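Side-chain contact in uncharacterized CBS domain-containing proteins (Corynebacterium glutamicum, PDB 2P3H), which is of unknown function but is a putative membrane transport protein or hemolysin that may bind flavin adenine dinucleotide, the part described here being its CorC_HlyC domain: residues I83-V88 with V94-A99. Numbering follows the deposited sequence.
Sequences ITVLEV and VKLALA
Thr84 and Ala97 form a hydrogen-bonded antiparallel pair, Thr84 N reaching Ala97 O at 2.9 Å and Ala97 N returning to Thr84 O at 2.8 Å. A water donates to Ala97 O and is also hydrogen-bonded to Thr84 OG1 at 2.8 Å, bridging side chain and opposite strand; with OG1 anti to the carbonyl carbon (chi1 -53°), the hydroxyl lies on the backbone N side, within reach of this water.

Further along, the register slips by one residue. Lys95 O takes Leu86 N at 2.9 Å and, weakly, Glu87 N, while Glu87 O takes Val94 N at 2.9 Å and Lys95 N only weakly. Glu87 is thus set opposite two residues, Val94 and Lys95, in a classic beta bulge.

Beside it the extended Glu87 chain runs alongside Lys95 and slants across Val94, whose CG2 meets Glu87 CB and, closer, Glu87 OE1. The Lys95 chain bends at chi2 (-76°) and carries NZ away to a salt bridge with Asp17. Next to Glu87, Leu86 lays CD1 against Ala97 CB at 3.8 Å.

The face carrying Ile83, Val85, Leu96 and Leu98 is apolar: Leu96 CD2 touches Val85 CG2 and Ile83 CG2, each at 3.9 Å, and Leu98 CD1 flanks Ile83. Segments 83-88 and 94-99 are the arms of a beta hairpin in the domain's antiparallel sheet; Leu45 of helix 41-49 packs on Ile83 and Leu96, while strands 58-62 and 13-17 continue the sheet beyond 83-88 and 94-99, respectively.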
# COMPACT_ATOMS: atom_id res chain seq x y z
N ILE A 83 3.04 0.49 5.00
CA ILE A 83 3.35 -0.87 4.58
C ILE A 83 4.66 -1.28 5.26
O ILE A 83 5.66 -0.57 5.18
CB ILE A 83 3.48 -1.00 3.04
CG1 ILE A 83 2.21 -0.44 2.39
CG2 ILE A 83 3.78 -2.46 2.61
CD1 ILE A 83 2.47 0.47 1.24
N THR A 84 4.62 -2.42 5.94
CA THR A 84 5.80 -2.98 6.60
C THR A 84 6.12 -4.30 5.93
O THR A 84 5.25 -5.17 5.80
CB THR A 84 5.55 -3.21 8.11
OG1 THR A 84 5.06 -2.02 8.72
CG2 THR A 84 6.84 -3.68 8.80
N VAL A 85 7.38 -4.46 5.51
CA VAL A 85 7.82 -5.67 4.84
C VAL A 85 8.04 -6.72 5.93
O VAL A 85 8.91 -6.52 6.79
CB VAL A 85 9.13 -5.43 4.07
CG1 VAL A 85 9.59 -6.74 3.44
CG2 VAL A 85 8.94 -4.30 3.02
N LEU A 86 7.26 -7.79 5.90
CA LEU A 86 7.32 -8.83 6.95
C LEU A 86 8.15 -10.06 6.58
O LEU A 86 8.70 -10.73 7.46
CB LEU A 86 5.91 -9.31 7.36
CG LEU A 86 5.00 -8.26 8.02
CD1 LEU A 86 3.67 -8.95 8.40
CD2 LEU A 86 5.68 -7.64 9.25
N GLU A 87 8.22 -10.38 5.29
CA GLU A 87 8.99 -11.52 4.82
C GLU A 87 9.53 -11.19 3.45
O GLU A 87 8.80 -10.64 2.63
CB GLU A 87 8.06 -12.72 4.73
CG GLU A 87 8.66 -14.10 4.81
CD GLU A 87 7.56 -15.12 5.06
OE1 GLU A 87 6.90 -15.54 4.09
OE2 GLU A 87 7.34 -15.47 6.24
N VAL A 88 10.80 -11.54 3.19
CA VAL A 88 11.42 -11.36 1.87
C VAL A 88 11.93 -12.73 1.41
O VAL A 88 12.45 -13.52 2.21
CB VAL A 88 12.57 -10.29 1.89
CG1 VAL A 88 13.33 -10.23 0.55
CG2 VAL A 88 12.03 -8.93 2.23
N VAL A 94 7.40 -11.05 0.13
CA VAL A 94 6.37 -12.06 -0.07
C VAL A 94 5.21 -11.90 0.92
O VAL A 94 4.12 -12.43 0.67
CB VAL A 94 6.92 -13.50 -0.07
CG1 VAL A 94 7.89 -13.68 -1.25
CG2 VAL A 94 7.58 -13.84 1.27
N LYS A 95 5.44 -11.17 2.02
CA LYS A 95 4.36 -10.81 2.95
C LYS A 95 4.49 -9.39 3.42
O LYS A 95 5.58 -8.96 3.80
CB LYS A 95 4.34 -11.74 4.16
CG LYS A 95 4.10 -13.20 3.82
CD LYS A 95 2.64 -13.49 3.48
CE LYS A 95 2.55 -14.84 2.77
NZ LYS A 95 1.13 -15.24 2.68
N LEU A 96 3.37 -8.66 3.42
CA LEU A 96 3.39 -7.23 3.78
C LEU A 96 2.28 -6.96 4.78
O LEU A 96 1.18 -7.48 4.65
CB LEU A 96 3.14 -6.39 2.54
CG LEU A 96 4.21 -6.53 1.46
CD1 LEU A 96 3.73 -5.85 0.22
CD2 LEU A 96 5.52 -5.92 1.96
N ALA A 97 2.58 -6.13 5.77
CA ALA A 97 1.54 -5.63 6.69
C ALA A 97 1.10 -4.27 6.19
O ALA A 97 1.93 -3.42 5.91
CB ALA A 97 2.08 -5.53 8.08
N LEU A 98 -0.21 -4.07 6.08
CA LEU A 98 -0.75 -2.77 5.61
C LEU A 98 -1.56 -2.17 6.72
O LEU A 98 -2.36 -2.86 7.36
CB LEU A 98 -1.67 -2.99 4.41
CG LEU A 98 -1.00 -2.89 3.03
CD1 LEU A 98 0.17 -3.88 2.83
CD2 LEU A 98 -2.06 -3.06 1.95
N ALA A 99 -1.37 -0.87 6.98
CA ALA A 99 -2.26 -0.19 7.93
C ALA A 99 -2.68 1.13 7.35
O ALA A 99 -1.83 1.92 6.92
CB ALA A 99 -1.55 0.01 9.28
O HOH W 1 2.34 -1.58 8.43